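Long-range contacts in putative S41 protease (Bacteroides fragilis NCTC 9343, PDB 3K50), which is probably a serine peptidase of family S41, though its substrate and its activity have not been established: residues I182-Y191 with L390-I400; V318-Y329 with Y360-N371. All coordinates share one frame; numbering follows the deposited sequence.

How the contacts relate
Both contacts belong to one mixed sheet, whose strand order is 176-184, 187-194, 226-230, 292-297, 317-322, 368-369. Contact 1 covers the antiparallel hairpin at one margin, and contact 2 forms the parallel pair at the other. Their centres lie about 20 Å apart. Along the chain the order is 182-191, 318-329, 360-371, 390-400, so contact 2 falls between the two halves of contact 1. Helix 388-398 follows strand 368-369 and spans the sheet. Its A393 and I396 pack on I321, I396 also meets Y368, and A392 meets Y370. The helix thus touches both the hairpin and the 317-322/368-369 pair of the S41 core.

Contact 1: residues I182-Y191 with L390-I400; sequences IPWNGKKVGY and LNAALKIMSGI
The indole of W184 lies against L394, with the CB of that leucine over one face of the five-membered ring. The motif is a beta hairpin packed against the C-terminal helix. The meeting of ring and leucine is a CH-pi contact, with L394 CB 3.8 Å from the ring centroid and 19° off the ring normal. At the edge, in the ring plane, sits S398 OG. The W184 side chain extends away from its own backbone N (chi1 -174°), which carries the indole out over the last turns of the helix. The Y191 ring also offers a face to the helix, and CD2 of L390 lies above it near the rim.

Strands 182-184 and 187-191 are joined by a type I' turn from W184 to K187. The helix runs at 150° to strand 187-191, so the two are roughly antiparallel. Between the two rings the filling is aliphatic. I182 and L390 meet tip to tip, CD1 to CD2 at 3.8 Å. V189 CG2 touches CD2 of L394 and lies 3.7 Å from the selenium, SE, of selenomethionine M397. M397 also rests on V228 and Y294 of the sheet.

Polar groups gather at the end of the helix, where G399 closes a Schellman motif. S398 OG takes a nearly straight hydrogen bond from N185 ND2 (3.2 Å), with OG close to the amide plane. The same OG donates back to L394 O in the preceding turn. One hydroxyl thus links the hairpin turn to the helix backbone. The K187 chain runs alongside M397 but head to tail with it. Its ammonium forms a salt bridge with E226. K187 NZ also donates to a water at 2.9 Å, and that water donates to M397 O at 2.8 Å.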
loop_
_atom_site.group_PDB
_atom_site.type_symbol
_atom_site.label_atom_id
_atom_site.label_comp_id
_atom_site.label_asym_id
_atom_site.label_seq_id
_atom_site.Cartn_x
_atom_site.Cartn_y
_atom_site.Cartn_z
ATOM N N ILE A 182 15.926 -15.995 -0.995
ATOM C CA ILE A 182 16.831 -16.065 0.133
ATOM C C ILE A 182 16.985 -17.480 0.625
ATOM O O ILE A 182 15.995 -18.117 1.058
ATOM C CB ILE A 182 16.235 -15.210 1.278
ATOM C CG1 ILE A 182 15.948 -13.775 0.754
ATOM C CG2 ILE A 182 17.104 -15.243 2.567
ATOM C CD1 ILE A 182 14.995 -12.959 1.661
ATOM N N PRO A 183 18.204 -18.028 0.565
ATOM C CA PRO A 183 18.394 -19.323 1.217
ATOM C C PRO A 183 18.495 -19.093 2.737
ATOM O O PRO A 183 19.202 -18.180 3.193
ATOM C CB PRO A 183 19.719 -19.796 0.654
ATOM C CG PRO A 183 20.451 -18.538 0.327
ATOM C CD PRO A 183 19.437 -17.533 -0.069
ATOM N N TRP A 184 17.773 -19.860 3.527
ATOM C CA TRP A 184 17.779 -19.597 4.941
ATOM C C TRP A 184 17.494 -20.833 5.770
ATOM O O TRP A 184 16.369 -21.369 5.766
ATOM C CB TRP A 184 16.755 -18.488 5.254
ATOM C CG TRP A 184 16.787 -18.030 6.702
ATOM C CD1 TRP A 184 16.071 -18.556 7.743
ATOM C CD2 TRP A 184 17.551 -16.967 7.241
ATOM N NE1 TRP A 184 16.326 -17.863 8.901
ATOM C CE2 TRP A 184 17.257 -16.893 8.619
ATOM C CE3 TRP A 184 18.433 -16.040 6.691
ATOM C CZ2 TRP A 184 17.800 -15.923 9.442
ATOM C CZ3 TRP A 184 19.009 -15.102 7.521
ATOM C CH2 TRP A 184 18.675 -15.039 8.881
ATOM N N ASN A 185 18.499 -21.266 6.533
ATOM C CA ASN A 185 18.360 -22.490 7.356
ATOM C C ASN A 185 17.627 -23.661 6.663
ATOM O O ASN A 185 16.678 -24.274 7.194
ATOM C CB ASN A 185 17.711 -22.088 8.681
ATOM C CG ASN A 185 18.601 -21.106 9.458
ATOM O OD1 ASN A 185 19.805 -21.308 9.528
ATOM N ND2 ASN A 185 18.023 -20.052 10.017
ATOM N N GLY A 186 18.027 -23.926 5.435
ATOM C CA GLY A 186 17.506 -25.080 4.692
ATOM C C GLY A 186 16.226 -24.861 3.925
ATOM O O GLY A 186 15.676 -25.813 3.332
ATOM N N LYS A 187 15.754 -23.616 3.950
ATOM C CA LYS A 187 14.546 -23.204 3.264
ATOM C C LYS A 187 14.933 -22.304 2.101
ATOM O O LYS A 187 16.006 -21.709 2.099
ATOM C CB LYS A 187 13.656 -22.453 4.225
ATOM C CG LYS A 187 13.189 -23.279 5.422
ATOM C CD LYS A 187 12.637 -22.386 6.526
ATOM C CE LYS A 187 11.983 -23.199 7.664
ATOM N NZ LYS A 187 10.645 -23.787 7.244
ATOM N N LYS A 188 14.058 -22.214 1.109
ATOM C CA LYS A 188 14.275 -21.334 -0.039
ATOM C C LYS A 188 13.102 -20.342 0.028
ATOM O O LYS A 188 11.936 -20.693 -0.198
ATOM C CB LYS A 188 14.370 -22.103 -1.338
ATOM C CG LYS A 188 15.458 -23.255 -1.300
ATOM C CD LYS A 188 15.679 -23.945 -2.681
ATOM C CE LYS A 188 16.551 -25.273 -2.604
ATOM N N VAL A 189 13.442 -19.119 0.411
ATOM C CA VAL A 189 12.475 -18.091 0.735
ATOM C C VAL A 189 12.296 -17.047 -0.348
ATOM O O VAL A 189 13.237 -16.316 -0.727
ATOM C CB VAL A 189 12.828 -17.395 2.073
ATOM C CG1 VAL A 189 11.620 -16.506 2.523
ATOM C CG2 VAL A 189 13.153 -18.402 3.162
ATOM N N GLY A 190 11.065 -16.989 -0.864
ATOM C CA GLY A 190 10.715 -15.958 -1.827
ATOM C C GLY A 190 10.368 -14.679 -1.068
ATOM O O GLY A 190 9.593 -14.730 -0.127
ATOM N N TYR A 191 10.939 -13.544 -1.470
ATOM C CA TYR A 191 10.617 -12.258 -0.835
ATOM C C TYR A 191 10.068 -11.327 -1.930
ATOM O O TYR A 191 10.709 -11.116 -2.971
ATOM C CB TYR A 191 11.848 -11.612 -0.161
ATOM C CG TYR A 191 11.589 -10.176 0.269
ATOM C CD1 TYR A 191 10.828 -9.910 1.401
ATOM C CD2 TYR A 191 12.082 -9.112 -0.449
ATOM C CE1 TYR A 191 10.569 -8.627 1.821
ATOM C CE2 TYR A 191 11.799 -7.790 -0.057
ATOM C CZ TYR A 191 11.062 -7.568 1.069
ATOM O OH TYR A 191 10.759 -6.321 1.462
ATOM N N LEU A 390 11.655 -8.262 7.749
ATOM C CA LEU A 390 12.006 -9.494 7.021
ATOM C C LEU A 390 12.817 -10.400 7.957
ATOM O O LEU A 390 12.576 -11.546 8.020
ATOM C CB LEU A 390 12.772 -9.199 5.732
ATOM C CG LEU A 390 13.495 -10.377 5.031
ATOM C CD1 LEU A 390 12.489 -11.463 4.636
ATOM C CD2 LEU A 390 14.258 -9.898 3.844
ATOM N N ASN A 391 13.755 -9.841 8.704
ATOM C CA ASN A 391 14.536 -10.617 9.648
ATOM C C ASN A 391 13.627 -11.351 10.641
ATOM O O ASN A 391 13.891 -12.486 11.013
ATOM C CB ASN A 391 15.498 -9.736 10.422
ATOM C CG ASN A 391 16.461 -10.550 11.246
ATOM O OD1 ASN A 391 16.251 -10.718 12.420
ATOM N ND2 ASN A 391 17.445 -11.153 10.600
ATOM N N ALA A 392 12.584 -10.675 11.107
ATOM C CA ALA A 392 11.637 -11.283 12.059
ATOM C C ALA A 392 10.990 -12.520 11.461
ATOM O O ALA A 392 10.896 -13.564 12.130
ATOM C CB ALA A 392 10.561 -10.267 12.512
ATOM N N ALA A 393 10.498 -12.404 10.225
ATOM C CA ALA A 393 9.875 -13.491 9.542
ATOM C C ALA A 393 10.845 -14.646 9.419
ATOM O O ALA A 393 10.493 -15.790 9.675
ATOM C CB ALA A 393 9.420 -13.079 8.122
ATOM N N LEU A 394 12.054 -14.344 8.990
ATOM C CA LEU A 394 13.071 -15.401 8.808
ATOM C C LEU A 394 13.382 -16.122 10.112
ATOM O O LEU A 394 13.592 -17.321 10.117
ATOM C CB LEU A 394 14.340 -14.825 8.222
ATOM C CG LEU A 394 14.241 -14.238 6.793
ATOM C CD1 LEU A 394 15.554 -13.463 6.495
ATOM C CD2 LEU A 394 13.971 -15.285 5.735
ATOM N N LYS A 395 13.426 -15.390 11.214
ATOM C CA LYS A 395 13.680 -16.007 12.490
ATOM C C LYS A 395 12.475 -16.839 12.938
ATOM O O LYS A 395 12.631 -17.956 13.465
ATOM C CB LYS A 395 14.029 -14.963 13.574
ATOM C CG LYS A 395 15.442 -14.298 13.457
ATOM C CD LYS A 395 15.673 -13.453 14.750
ATOM C CE LYS A 395 16.950 -12.555 14.785
ATOM N NZ LYS A 395 18.015 -13.078 13.927
ATOM N N ILE A 396 11.283 -16.286 12.788
ATOM C CA ILE A 396 10.074 -16.995 13.221
ATOM C C ILE A 396 9.903 -18.324 12.461
ATOM O O ILE A 396 9.661 -19.329 13.071
ATOM C CB ILE A 396 8.839 -16.123 13.078
ATOM C CG1 ILE A 396 8.851 -15.063 14.197
ATOM C CG2 ILE A 396 7.542 -16.958 13.182
ATOM C CD1 ILE A 396 8.237 -13.674 13.805
HETATM N N MSE A 397 10.131 -18.336 11.155
HETATM C CA MSE A 397 9.965 -19.571 10.402
HETATM C C MSE A 397 11.045 -20.585 10.771
HETATM O O MSE A 397 10.885 -21.768 10.551
HETATM C CB MSE A 397 9.953 -19.291 8.887
HETATM C CG MSE A 397 11.310 -18.961 8.299
HETATM SE SE MSE A 397 11.313 -18.607 6.390
HETATM C CE MSE A 397 10.229 -16.948 6.370
ATOM N N SER A 398 12.156 -20.139 11.318
ATOM C CA SER A 398 13.230 -21.050 11.681
ATOM C C SER A 398 13.187 -21.427 13.146
ATOM O O SER A 398 14.052 -22.167 13.599
ATOM C CB SER A 398 14.590 -20.372 11.435
ATOM O OG SER A 398 14.814 -20.165 10.093
ATOM N N GLY A 399 12.254 -20.875 13.904
ATOM C CA GLY A 399 12.157 -21.110 15.354
ATOM C C GLY A 399 13.145 -20.395 16.239
ATOM O O GLY A 399 13.285 -20.758 17.393
ATOM N N ILE A 400 13.853 -19.407 15.703
ATOM C CA ILE A 400 14.877 -18.633 16.411
ATOM C C ILE A 400 14.155 -17.696 17.347
ATOM O O ILE A 400 14.568 -17.512 18.513
ATOM C CB ILE A 400 15.814 -17.851 15.435
ATOM C CG1 ILE A 400 16.641 -18.824 14.587
ATOM C CG2 ILE A 400 16.796 -16.945 16.209
ATOM C CD1 ILE A 400 17.229 -18.283 13.242
HETATM O O HOH W 1 8.767 -23.068 9.284
#

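Contact 2: residues V318-Y329 with Y360-N371; sequences VVLIGTKTAGEY and YATGFKPTYEYN
L320 puts its CD1 into the bend before P366, 3.6 Å from CB of F364. The setting is the parallel margin of the S41 core sheet, where 318-322 pairs with the short strand 368-369. Y368 N donates to L320 O, G322 N to Y368 O, and Y370 N to G322 O (2.9 Å). The ladder is extended at its start by a side chain: T367 OG1 accepts from L320 N at 3.0 Å.

The P366 ring packs against the carbonyl of G322, with P366 CG 3.3 Å from G322 O. On the face carrying I321 and Y368, CG1 of V319 meets the Y368 ring at its edge, in plane. I321 CG2 and the Y370 ring stand next to each other, on parallel courses. Y370 also packs on L389 of helix 388-398.

Beyond the strands the two segments stay paired as loops, but now run in opposite directions. G363 and G327 let the backbones come close, with G327 CA 3.4 Å from G363 N. G363 CA makes a CA-H...O contact with T325 O. T325 N donates to F364 O. In return T325 OG1, also bonded to E306, accepts from F364 N.

At the far end Y360 is sandwiched. Y329 CB lies over one face, 3.9 Å from the ring centroid and 17° off the normal, while CE2 of F364 covers the opposite face. CG of Y360 stands between its backbone N and carbonyl carbon (chi1 48°), which turns the ring face toward Y329 CB. At the ring edge a water accepts from Y360 OH at 2.7 Å and donates to E328 O at 2.8 Å.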
loop_
_atom_site.group_PDB
_atom_site.type_symbol
_atom_site.label_atom_id
_atom_site.label_comp_id
_atom_site.label_asym_id
_atom_site.label_seq_id
_atom_site.Cartn_x
_atom_site.Cartn_y
_atom_site.Cartn_z
ATOM N N VAL A 318 -1.366 -17.960 7.621
ATOM C CA VAL A 318 -0.990 -16.602 7.271
ATOM C C VAL A 318 -0.404 -15.987 8.555
ATOM O O VAL A 318 -1.082 -15.947 9.563
ATOM C CB VAL A 318 -2.215 -15.784 6.803
ATOM C CG1 VAL A 318 -1.807 -14.349 6.469
ATOM C CG2 VAL A 318 -2.838 -16.409 5.609
ATOM N N VAL A 319 0.854 -15.531 8.533
ATOM C CA VAL A 319 1.463 -14.976 9.726
ATOM C C VAL A 319 1.710 -13.530 9.440
ATOM O O VAL A 319 2.375 -13.221 8.484
ATOM C CB VAL A 319 2.814 -15.693 10.036
ATOM C CG1 VAL A 319 3.588 -14.960 11.128
ATOM C CG2 VAL A 319 2.599 -17.242 10.363
ATOM N N LEU A 320 1.176 -12.660 10.280
ATOM C CA LEU A 320 1.266 -11.230 10.147
ATOM C C LEU A 320 2.326 -10.679 11.080
ATOM O O LEU A 320 2.291 -10.951 12.256
ATOM C CB LEU A 320 -0.075 -10.575 10.447
ATOM C CG LEU A 320 -1.269 -11.021 9.594
ATOM C CD1 LEU A 320 -2.507 -10.239 10.026
ATOM C CD2 LEU A 320 -0.959 -10.876 8.089
ATOM N N ILE A 321 3.273 -9.929 10.496
ATOM C CA ILE A 321 4.409 -9.334 11.198
ATOM C C ILE A 321 4.454 -7.853 10.909
ATOM O O ILE A 321 4.403 -7.453 9.764
ATOM C CB ILE A 321 5.733 -10.002 10.755
ATOM C CG1 ILE A 321 5.790 -11.455 11.232
ATOM C CG2 ILE A 321 7.003 -9.261 11.340
ATOM C CD1 ILE A 321 6.918 -12.248 10.579
ATOM N N GLY A 322 4.477 -7.016 11.951
ATOM C CA GLY A 322 4.512 -5.540 11.729
ATOM C C GLY A 322 3.568 -4.871 12.693
ATOM O O GLY A 322 3.595 -5.198 13.855
ATOM N N THR A 323 2.697 -3.976 12.189
ATOM C CA THR A 323 1.736 -3.261 13.027
ATOM C C THR A 323 0.352 -3.466 12.423
ATOM O O THR A 323 0.233 -3.922 11.302
ATOM C CB THR A 323 2.089 -1.778 13.219
ATOM O OG1 THR A 323 2.269 -1.125 11.963
ATOM C CG2 THR A 323 3.391 -1.598 14.108
ATOM N N LYS A 324 -0.682 -3.118 13.152
ATOM C CA LYS A 324 -2.063 -3.370 12.700
ATOM C C LYS A 324 -2.398 -2.732 11.345
ATOM O O LYS A 324 -1.908 -1.610 11.034
ATOM C CB LYS A 324 -2.998 -2.927 13.852
ATOM C CG LYS A 324 -4.424 -3.174 13.613
ATOM C CD LYS A 324 -5.269 -3.515 14.847
ATOM C CE LYS A 324 -5.955 -2.379 15.570
ATOM N NZ LYS A 324 -7.373 -2.909 15.993
ATOM N N THR A 325 -3.192 -3.429 10.521
ATOM C CA THR A 325 -3.642 -2.945 9.198
ATOM C C THR A 325 -4.706 -1.854 9.369
ATOM O O THR A 325 -5.126 -1.584 10.461
ATOM C CB THR A 325 -4.149 -4.085 8.266
ATOM O OG1 THR A 325 -5.352 -4.680 8.800
ATOM C CG2 THR A 325 -3.057 -5.120 8.100
ATOM N N ALA A 326 -5.119 -1.242 8.263
ATOM C CA ALA A 326 -5.969 -0.039 8.281
ATOM C C ALA A 326 -7.419 -0.260 8.699
ATOM O O ALA A 326 -8.064 0.640 9.235
ATOM C CB ALA A 326 -5.973 0.616 6.916
ATOM N N GLY A 327 -7.930 -1.433 8.437
ATOM C CA GLY A 327 -9.350 -1.715 8.763
ATOM C C GLY A 327 -10.350 -1.426 7.637
ATOM O O GLY A 327 -11.562 -1.315 7.871
ATOM N N GLU A 328 -9.884 -1.303 6.401
ATOM C CA GLU A 328 -10.805 -1.044 5.274
ATOM C C GLU A 328 -11.420 -2.389 4.773
ATOM O O GLU A 328 -10.894 -3.010 3.914
ATOM C CB GLU A 328 -10.098 -0.236 4.163
ATOM C CG GLU A 328 -11.025 0.281 3.102
ATOM C CD GLU A 328 -10.286 1.201 2.183
ATOM O OE1 GLU A 328 -10.019 2.335 2.617
ATOM O OE2 GLU A 328 -9.940 0.768 1.058
ATOM N N TYR A 329 -12.557 -2.815 5.340
ATOM C CA TYR A 329 -13.084 -4.160 5.091
ATOM C C TYR A 329 -14.105 -4.251 3.946
ATOM O O TYR A 329 -14.755 -5.287 3.808
ATOM C CB TYR A 329 -13.701 -4.734 6.407
ATOM C CG TYR A 329 -14.789 -3.898 6.984
ATOM C CD1 TYR A 329 -14.510 -2.871 7.884
ATOM C CD2 TYR A 329 -16.120 -4.110 6.646
ATOM C CE1 TYR A 329 -15.506 -2.108 8.416
ATOM C CE2 TYR A 329 -17.148 -3.282 7.146
ATOM C CZ TYR A 329 -16.850 -2.304 8.036
ATOM O OH TYR A 329 -17.875 -1.521 8.550
ATOM N N TYR A 360 -12.777 -7.711 10.234
ATOM C CA TYR A 360 -11.530 -7.076 10.627
ATOM C C TYR A 360 -11.677 -5.562 10.687
ATOM O O TYR A 360 -10.718 -4.837 10.419
ATOM C CB TYR A 360 -10.351 -7.438 9.677
ATOM C CG TYR A 360 -10.597 -7.325 8.189
ATOM C CD1 TYR A 360 -11.241 -8.347 7.508
ATOM C CD2 TYR A 360 -10.051 -6.271 7.439
ATOM C CE1 TYR A 360 -11.426 -8.290 6.177
ATOM C CE2 TYR A 360 -10.261 -6.181 6.081
ATOM C CZ TYR A 360 -10.900 -7.228 5.448
ATOM O OH TYR A 360 -11.126 -7.193 4.103
ATOM N N ALA A 361 -12.846 -5.096 11.124
ATOM C CA ALA A 361 -13.045 -3.690 11.432
ATOM C C ALA A 361 -11.908 -3.304 12.393
ATOM O O ALA A 361 -11.512 -4.084 13.237
ATOM C CB ALA A 361 -14.414 -3.491 12.100
ATOM N N THR A 362 -11.357 -2.124 12.215
ATOM C CA THR A 362 -10.219 -1.587 13.003
ATOM C C THR A 362 -8.854 -2.195 12.653
ATOM O O THR A 362 -7.820 -1.709 13.127
ATOM C CB THR A 362 -10.430 -1.562 14.593
ATOM O OG1 THR A 362 -10.022 -2.796 15.199
ATOM C CG2 THR A 362 -11.875 -1.206 14.974
ATOM N N GLY A 363 -8.834 -3.202 11.778
ATOM C CA GLY A 363 -7.597 -3.765 11.272
ATOM C C GLY A 363 -7.232 -5.153 11.766
ATOM O O GLY A 363 -7.801 -5.660 12.755
ATOM N N PHE A 364 -6.325 -5.786 11.031
ATOM C CA PHE A 364 -5.811 -7.071 11.474
ATOM C C PHE A 364 -4.642 -6.803 12.400
ATOM O O PHE A 364 -3.656 -6.183 12.006
ATOM C CB PHE A 364 -5.298 -7.919 10.316
ATOM C CG PHE A 364 -6.380 -8.640 9.531
ATOM C CD1 PHE A 364 -7.031 -9.743 10.072
ATOM C CD2 PHE A 364 -6.672 -8.280 8.249
ATOM C CE1 PHE A 364 -7.957 -10.436 9.336
ATOM C CE2 PHE A 364 -7.614 -8.986 7.490
ATOM C CZ PHE A 364 -8.263 -10.048 8.052
ATOM N N LYS A 365 -4.737 -7.346 13.594
ATOM C CA LYS A 365 -3.670 -7.268 14.560
ATOM C C LYS A 365 -2.522 -8.183 14.145
ATOM O O LYS A 365 -2.734 -9.302 13.716
ATOM C CB LYS A 365 -4.211 -7.667 15.930
ATOM C CG LYS A 365 -3.246 -7.394 17.048
ATOM C CD LYS A 365 -3.820 -7.612 18.482
ATOM C CE LYS A 365 -3.578 -9.021 19.042
ATOM N NZ LYS A 365 -3.679 -9.080 20.558
ATOM N N PRO A 366 -1.294 -7.729 14.271
ATOM C CA PRO A 366 -0.267 -8.673 13.846
ATOM C C PRO A 366 -0.116 -9.878 14.793
ATOM O O PRO A 366 -0.409 -9.779 15.994
ATOM C CB PRO A 366 1.031 -7.825 13.880
ATOM C CG PRO A 366 0.806 -6.741 14.828
ATOM C CD PRO A 366 -0.719 -6.435 14.731
ATOM N N THR A 367 0.369 -10.988 14.246
ATOM C CA THR A 367 0.733 -12.165 15.016
ATOM C C THR A 367 1.937 -11.788 15.875
ATOM O O THR A 367 2.025 -12.142 17.058
ATOM C CB THR A 367 1.075 -13.384 14.113
ATOM O OG1 THR A 367 0.170 -13.462 12.990
ATOM C CG2 THR A 367 1.051 -14.719 14.924
ATOM N N TYR A 368 2.887 -11.059 15.302
ATOM C CA TYR A 368 4.024 -10.601 16.043
ATOM C C TYR A 368 4.220 -9.103 15.783
ATOM O O TYR A 368 4.517 -8.688 14.642
ATOM C CB TYR A 368 5.280 -11.365 15.610
ATOM C CG TYR A 368 5.170 -12.869 15.748
ATOM C CD1 TYR A 368 4.628 -13.633 14.728
ATOM C CD2 TYR A 368 5.593 -13.520 16.878
ATOM C CE1 TYR A 368 4.485 -14.979 14.835
ATOM C CE2 TYR A 368 5.477 -14.896 16.990
ATOM C CZ TYR A 368 4.908 -15.631 15.955
ATOM O OH TYR A 368 4.776 -17.020 16.009
ATOM N N GLU A 369 4.125 -8.286 16.824
ATOM C CA GLU A 369 4.203 -6.837 16.638
ATOM C C GLU A 369 5.623 -6.287 16.613
ATOM O O GLU A 369 6.375 -6.454 17.588
ATOM C CB GLU A 369 3.371 -6.072 17.682
ATOM C CG GLU A 369 3.305 -4.592 17.325
ATOM C CD GLU A 369 2.285 -3.792 18.081
ATOM O OE1 GLU A 369 1.539 -4.333 18.939
ATOM O OE2 GLU A 369 2.242 -2.584 17.796
ATOM N N TYR A 370 5.963 -5.668 15.475
ATOM C CA TYR A 370 7.231 -5.022 15.235
ATOM C C TYR A 370 6.993 -3.667 14.577
ATOM O O TYR A 370 6.459 -3.598 13.464
ATOM C CB TYR A 370 8.094 -5.859 14.285
ATOM C CG TYR A 370 8.769 -7.025 14.938
ATOM C CD1 TYR A 370 8.130 -8.260 15.056
ATOM C CD2 TYR A 370 10.082 -6.918 15.415
ATOM C CE1 TYR A 370 8.756 -9.333 15.668
ATOM C CE2 TYR A 370 10.695 -7.970 16.042
ATOM C CZ TYR A 370 10.020 -9.181 16.163
ATOM O OH TYR A 370 10.630 -10.246 16.767
ATOM N N ASN A 371 7.325 -2.588 15.294
ATOM C CA ASN A 371 7.231 -1.232 14.759
ATOM C C ASN A 371 8.595 -0.930 14.140
ATOM O O ASN A 371 9.563 -0.773 14.842
ATOM C CB ASN A 371 6.938 -0.211 15.862
ATOM C CG ASN A 371 6.886 1.220 15.349
ATOM O OD1 ASN A 371 7.091 1.507 14.163
ATOM N ND2 ASN A 371 6.625 2.143 16.263
HETATM O O HOH W 2 -1.097 -7.119 10.968
HETATM O O HOH W 3 -0.049 -2.391 15.855
HETATM O O HOH W 4 -5.717 0.575 12.301
HETATM O O HOH W 5 -12.302 -0.322 10.323
HETATM O O HOH W 6 -10.285 -5.300 2.390
#